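Local atomic coordinates of hemolysin BL lytic component L1 (Bacillus cereus, PDB entry 7NMQ), a protein that is a lytic component of the haemolysin BL enterotoxin of Bacillus cereus and probably helps form pores in target-cell membranes. Residues 50-53 against 54-58; 59-62 against 63-67. All coordinates share one frame; numbering follows the deposited sequence.

Contact 1: residues 50-53 against 54-58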
ATOM      1  N   GLU A  50     -17.725  29.493  10.279  1.00 13.18           N
ATOM      2  CA  GLU A  50     -16.758  29.567   9.166  1.00 14.43           C
ATOM      3  C   GLU A  50     -15.889  28.308   9.187  1.00 13.48           C
ATOM      4  O   GLU A  50     -15.624  27.731   8.109  1.00 13.84           O
ATOM      5  CB  GLU A  50     -15.946  30.850   9.264  1.00 17.37           C
ATOM      6  CG  GLU A  50     -16.689  32.075   8.815  1.00 23.41           C
ATOM      7  CD  GLU A  50     -17.138  32.042   7.358  1.00 27.35           C
ATOM      8  OE1 GLU A  50     -16.341  31.654   6.491  1.00 34.57           O
ATOM      9  OE2 GLU A  50     -18.330  32.361   7.109  1.00 39.50           O
ATOM     10  N   LEU A  51     -15.432  27.913  10.358  1.00 11.90           N
ATOM     11  CA  LEU A  51     -14.582  26.710  10.473  1.00 11.91           C
ATOM     12  C   LEU A  51     -15.365  25.494  10.013  1.00 11.65           C
ATOM     13  O   LEU A  51     -14.811  24.674   9.274  1.00 12.48           O
ATOM     14  CB  LEU A  51     -14.124  26.526  11.915  1.00 12.82           C
ATOM     15  CG  LEU A  51     -13.062  27.517  12.369  1.00 13.80           C
ATOM     16  CD1 LEU A  51     -12.879  27.460  13.854  1.00 15.54           C
ATOM     17  CD2 LEU A  51     -11.743  27.276  11.681  1.00 18.12           C
ATOM     18  N   LEU A  52     -16.631  25.398  10.393  1.00 11.47           N
ATOM     19  CA  LEU A  52     -17.472  24.253   9.977  1.00 12.12           C
ATOM     20  C   LEU A  52     -17.634  24.257   8.450  1.00 12.21           C
ATOM     21  O   LEU A  52     -17.562  23.186   7.852  1.00 12.54           O
ATOM     22  CB  LEU A  52     -18.821  24.336  10.709  1.00 13.01           C
ATOM     23  CG  LEU A  52     -19.816  23.245  10.355  1.00 14.04           C
ATOM     24  CD1 LEU A  52     -19.279  21.875  10.716  1.00 14.56           C
ATOM     25  CD2 LEU A  52     -21.117  23.514  11.081  1.00 15.59           C
ATOM     26  N   LYS A  53     -17.920  25.410   7.835  0.50 12.70           N
ATOM     27  CA  LYS A  53     -18.029  25.508   6.354  0.50 13.57           C
ATOM     28  C   LYS A  53     -16.736  24.995   5.708  0.50 13.08           C
ATOM     29  O   LYS A  53     -16.796  24.223   4.741  0.50 13.38           O
ATOM     30  CB  LYS A  53     -18.340  26.938   5.899  0.50 15.18           C
ATOM     31  CG  LYS A  53     -17.950  27.225   4.452  0.50 16.78           C
ATOM     32  CD  LYS A  53     -18.239  28.630   3.978  0.50 19.32           C
ATOM     33  CE  LYS A  53     -17.713  28.876   2.586  0.50 21.31           C
ATOM     34  NZ  LYS A  53     -17.451  30.310   2.312  0.50 24.92           N
ATOM     35  N   ASN A  54     -15.593  25.407   6.250  1.00 12.56           N
ATOM     36  CA  ASN A  54     -14.282  25.018   5.702  1.00 13.05           C
ATOM     37  C   ASN A  54     -14.027  23.534   5.922  1.00 11.75           C
ATOM     38  O   ASN A  54     -13.487  22.894   5.023  1.00 12.43           O
ATOM     39  CB  ASN A  54     -13.190  25.874   6.303  1.00 14.22           C
ATOM     40  CG  ASN A  54     -13.285  27.255   5.715  1.00 19.04           C
ATOM     41  OD1 ASN A  54     -13.671  27.429   4.567  1.00 26.62           O
ATOM     42  ND2 ASN A  54     -12.809  28.220   6.427  1.00 25.78           N
ATOM     43  N   ILE A  55     -14.388  23.013   7.085  1.00 11.57           N
ATOM     44  CA  ILE A  55     -14.247  21.560   7.362  1.00 11.23           C
ATOM     45  C   ILE A  55     -15.044  20.777   6.340  1.00 10.90           C
ATOM     46  O   ILE A  55     -14.570  19.766   5.823  1.00 11.00           O
ATOM     47  CB  ILE A  55     -14.655  21.259   8.797  1.00 11.70           C
ATOM     48  CG1 ILE A  55     -13.539  21.786   9.699  1.00 13.19           C
ATOM     49  CG2 ILE A  55     -14.938  19.777   8.961  1.00 13.51           C
ATOM     50  CD1 ILE A  55     -13.851  21.843  11.141  1.00 15.09           C
ATOM     51  N   HIS A  56     -16.272  21.174   6.056  1.00 11.69           N
ATOM     52  CA  HIS A  56     -17.072  20.428   5.074  1.00 11.37           C
ATOM     53  C   HIS A  56     -16.408  20.457   3.708  1.00 11.23           C
ATOM     54  O   HIS A  56     -16.403  19.415   3.028  1.00 11.03           O
ATOM     55  CB  HIS A  56     -18.466  21.019   4.969  1.00 12.25           C
ATOM     56  CG  HIS A  56     -19.295  20.682   6.158  1.00 12.66           C
ATOM     57  ND1 HIS A  56     -20.408  21.414   6.474  1.00 13.84           N
ATOM     58  CD2 HIS A  56     -19.203  19.681   7.067  1.00 12.39           C
ATOM     59  CE1 HIS A  56     -20.958  20.881   7.571  1.00 13.80           C
ATOM     60  NE2 HIS A  56     -20.248  19.818   7.962  1.00 13.32           N
ATOM     61  N   LEU A  57     -15.817  21.578   3.298  1.00 11.48           N
ATOM     62  CA  LEU A  57     -15.073  21.620   2.021  1.00 11.48           C
ATOM     63  C   LEU A  57     -13.863  20.675   2.121  1.00 10.98           C
ATOM     64  O   LEU A  57     -13.564  19.983   1.135  1.00 11.58           O
ATOM     65  CB  LEU A  57     -14.589  23.042   1.736  1.00 13.26           C
ATOM     66  CG  LEU A  57     -15.698  24.044   1.494  1.00 14.09           C
ATOM     67  CD1 LEU A  57     -15.114  25.434   1.233  1.00 17.11           C
ATOM     68  CD2 LEU A  57     -16.618  23.637   0.394  1.00 15.47           C
ATOM     69  N   ASN A  58     -13.187  20.647   3.241  1.00 10.45           N
ATOM     70  CA  ASN A  58     -12.029  19.745   3.418  1.00 10.74           C
ATOM     71  C   ASN A  58     -12.497  18.302   3.318  1.00 10.47           C
ATOM     72  O   ASN A  58     -11.782  17.460   2.723  1.00 11.37           O
ATOM     73  CB  ASN A  58     -11.352  19.903   4.755  1.00 10.96           C
ATOM     74  CG  ASN A  58     -10.755  21.276   4.994  1.00 12.74           C
ATOM     75  OD1 ASN A  58     -10.397  22.050   4.080  1.00 16.71           O
ATOM     76  ND2 ASN A  58     -10.584  21.553   6.245  1.00 13.34           N
TER
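Residues 50-53 and 54-58 are consecutive turns of one alpha-helix: the carbonyls of Glu50, Leu51, Leu52 and Lys53 accept the N-H groups of Asn54, Ile55, His56 and Leu57 in turn, the Ile55 N to Leu51 O bond measuring 2.8 Å. Leu52 and His56, one turn apart, make the side-chain contact. A chi1 of 178° turns Leu52 CG away from the backbone nitrogen, and the two side chains cross at a slant, with Leu52 CD1 3.6 Å from His56 NE2 and Leu52 CG 3.8 Å from His56 CE1. The carbonyl oxygen of Leu52, which accepts the histidine's own backbone N-H, also sits over one face of the imidazole, displaced toward the rim, 3.5 Å from His56 CG. Round the helix, Ile55 CG1 lies 3.2 Å from Leu51 O, and the isoleucine also touches Val37, Asn152 and Leu162. Leu57 brings CG to 3.4 Å from Lys53 O on a more exposed side. The histidine's NE2 is hydrogen-bonded to Val37 O in the preceding loop. Because a carbonyl oxygen can only accept, NE2 should carry a proton; the bond ties helix to loop and, with the leucine methyl, should limit rotation of the ring.

Contact 2: residues 59-62 against 63-67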
ATOM      1  N   GLN A  59     -13.663  17.964   3.852  1.00 10.60           N
ATOM      2  CA  GLN A  59     -14.137  16.563   3.870  1.00 10.74           C
ATOM      3  C   GLN A  59     -14.501  16.183   2.442  1.00 10.81           C
ATOM      4  O   GLN A  59     -14.243  15.045   2.030  1.00 11.15           O
ATOM      5  CB  GLN A  59     -15.313  16.356   4.837  1.00 11.56           C
ATOM      6  CG  GLN A  59     -14.914  16.546   6.276  1.00 11.28           C
ATOM      7  CD  GLN A  59     -16.024  16.250   7.251  1.00 12.52           C
ATOM      8  OE1 GLN A  59     -16.934  17.050   7.453  1.00 12.88           O
ATOM      9  NE2 GLN A  59     -15.976  15.078   7.807  1.00 17.74           N
ATOM     10  N   GLU A  60     -15.126  17.078   1.687  0.50 11.20           N
ATOM     11  CA  GLU A  60     -15.457  16.772   0.273  0.50 11.69           C
ATOM     12  C   GLU A  60     -14.154  16.528  -0.497  0.50 11.48           C
ATOM     13  O   GLU A  60     -14.102  15.596  -1.314  0.50 12.25           O
ATOM     14  CB  GLU A  60     -16.288  17.911  -0.318  0.50 12.38           C
ATOM     15  CG  GLU A  60     -17.692  17.967   0.268  0.50 13.10           C
ATOM     16  CD  GLU A  60     -18.287  19.346   0.411  0.50 14.10           C
ATOM     17  OE1 GLU A  60     -17.909  20.273  -0.340  0.50 14.99           O
ATOM     18  OE2 GLU A  60     -19.119  19.464   1.303  0.50 15.49           O
ATOM     19  N   LEU A  61     -13.104  17.302  -0.244  1.00 11.50           N
ATOM     20  CA  LEU A  61     -11.841  17.056  -0.972  1.00 11.61           C
ATOM     21  C   LEU A  61     -11.188  15.759  -0.476  1.00 11.04           C
ATOM     22  O   LEU A  61     -10.588  15.054  -1.291  1.00 11.40           O
ATOM     23  CB  LEU A  61     -10.908  18.241  -0.774  1.00 13.15           C
ATOM     24  CG  LEU A  61      -9.634  18.189  -1.606  1.00 16.07           C
ATOM     25  CD1 LEU A  61      -9.938  18.109  -3.090  1.00 18.55           C
ATOM     26  CD2 LEU A  61      -8.836  19.436  -1.301  1.00 19.46           C
ATOM     27  N   SER A  62     -11.350  15.394   0.789  1.00 10.63           N
ATOM     28  CA  SER A  62     -10.791  14.125   1.293  1.00 10.57           C
ATOM     29  C   SER A  62     -11.410  13.004   0.449  1.00 10.90           C
ATOM     30  O   SER A  62     -10.723  12.004   0.151  1.00 11.17           O
ATOM     31  CB  SER A  62     -11.078  13.887   2.746  1.00 12.58           C
ATOM     32  OG  SER A  62     -10.581  14.926   3.571  1.00 17.09           O
ATOM     33  N   ARG A  63     -12.730  13.100   0.180  1.00 10.89           N
ATOM     34  CA  ARG A  63     -13.401  11.988  -0.523  1.00 11.04           C
ATOM     35  C   ARG A  63     -12.972  11.966  -1.990  1.00 11.56           C
ATOM     36  O   ARG A  63     -12.783  10.856  -2.575  1.00 12.29           O
ATOM     37  CB  ARG A  63     -14.915  12.018  -0.339  1.00 11.88           C
ATOM     38  CG  ARG A  63     -15.346  11.871   1.120  1.00 12.65           C
ATOM     39  CD  ARG A  63     -16.826  11.641   1.319  1.00 15.73           C
ATOM     40  NE  ARG A  63     -17.592  12.822   1.067  1.00 17.09           N
ATOM     41  CZ  ARG A  63     -17.888  13.795   1.953  1.00 15.51           C
ATOM     42  NH1 ARG A  63     -17.608  13.725   3.242  1.00 17.24           N
ATOM     43  NH2 ARG A  63     -18.592  14.803   1.512  1.00 18.44           N
ATOM     44  N   ILE A  64     -12.742  13.125  -2.576  1.00 11.10           N
ATOM     45  CA  ILE A  64     -12.156  13.209  -3.951  1.00 11.63           C
ATOM     46  C   ILE A  64     -10.780  12.548  -3.931  1.00 11.70           C
ATOM     47  O   ILE A  64     -10.481  11.770  -4.857  1.00 12.12           O
ATOM     48  CB  ILE A  64     -12.085  14.665  -4.401  1.00 12.36           C
ATOM     49  CG1 ILE A  64     -13.500  15.130  -4.753  1.00 13.31           C
ATOM     50  CG2 ILE A  64     -11.108  14.907  -5.531  1.00 13.19           C
ATOM     51  CD1 ILE A  64     -13.581  16.564  -4.990  1.00 15.11           C
ATOM     52  N   ASN A  65      -9.948  12.857  -2.949  1.00 11.75           N
ATOM     53  CA  ASN A  65      -8.584  12.267  -2.925  1.00 11.56           C
ATOM     54  C   ASN A  65      -8.685  10.755  -2.762  1.00 11.59           C
ATOM     55  O   ASN A  65      -7.851   9.997  -3.332  1.00 12.05           O
ATOM     56  CB  ASN A  65      -7.741  12.883  -1.817  1.00 11.34           C
ATOM     57  CG  ASN A  65      -7.295  14.285  -2.113  1.00 12.05           C
ATOM     58  OD1 ASN A  65      -7.339  14.734  -3.248  1.00 14.05           O
ATOM     59  ND2 ASN A  65      -6.918  14.974  -1.057  1.00 13.74           N
ATOM     60  N   ALA A  66      -9.634  10.283  -1.957  1.00 11.79           N
ATOM     61  CA  ALA A  66      -9.789   8.839  -1.727  1.00 11.65           C
ATOM     62  C   ALA A  66     -10.172   8.184  -3.046  1.00 11.38           C
ATOM     63  O   ALA A  66      -9.666   7.085  -3.379  1.00 11.59           O
ATOM     64  CB  ALA A  66     -10.789   8.604  -0.640  1.00 12.52           C
ATOM     65  N   ASN A  67     -11.098   8.784  -3.782  1.00 12.36           N
ATOM     66  CA  ASN A  67     -11.511   8.205  -5.080  1.00 13.63           C
ATOM     67  C   ASN A  67     -10.363   8.299  -6.090  1.00 13.79           C
ATOM     68  O   ASN A  67     -10.241   7.398  -6.919  1.00 13.88           O
ATOM     69  CB  ASN A  67     -12.787   8.861  -5.595  1.00 14.22           C
ATOM     70  CG  ASN A  67     -14.006   8.286  -4.919  1.00 16.43           C
ATOM     71  OD1 ASN A  67     -14.274   7.095  -5.044  1.00 19.53           O
ATOM     72  ND2 ASN A  67     -14.660   9.083  -4.099  1.00 17.25           N
TER
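Between Gln59-Ser62 and Arg63-Asn67 the helix runs on without a break, Asn65 N reaching Leu61 O at 2.8 Å and Ala66 N reaching Ser62 O at 2.9 Å; Arg63 N bonds to Gln59 O, and Ile64 N to Glu60 O, which Arg63 N also meets weakly. Arg63 carries the side-chain contact. A bend at chi3 (-73°) brings its guanidinium back over the preceding turn, one face over Gln59 O and Glu60 CA, both offset toward the rim. Arg63 NH2 comes 3.5 Å from Glu60 CG, and NH1 lies 3.8 Å from Gln59 CB. The Glu60 carboxylate is turned 52° from the guanidinium plane, and OE2 remains 4.7 Å from Arg63 NH2; any attraction between the charges therefore acts without direct contact. Instead Asn36 joins them, its OD1 bonded to Arg63 NH2 and its ND2 to Glu60 OE2, while Gln59 OE1 takes the N-H of Val37. On a more exposed side, Leu61 CD1 meets Ile64 CG2 at 4.2 Å. Asn65 lays its amide near Leu61 O, with CG 3.5 Å away. The Ser62 hydroxyl bonds to Asn58 O and to Asn145 ND2, and Ala66 packs on Ala28 and Ile32. The helix thus packs on helices 10-33 and 107-154, as in the long-helix bundle of the ClyA-like family to which this component belongs.

How the contacts relate
Helix 45-103 follows helix 10-33 and the loop containing Gln34, Asn36, Val37 and Leu39, and both contacts lie on it in series. Contact 1 comes first, contact 2 directly after it; their centres are about 14 Å apart. Each spans successive helical turns, so neither closes a long loop, and they do not nest or cross. The same preceding loop runs beside both: Val37 offers its carbonyl oxygen to contact 1 and its N-H to contact 2, and Asn36 touches the first and bonds to the second. Helix 107-154 also accompanies both, through Phe149 and Asn152 at contact 1 and Asn145, Phe149 and Leu142 at contact 2. Contact 1 additionally meets helix 161-169, whereas contact 2 adjoins helix 10-33.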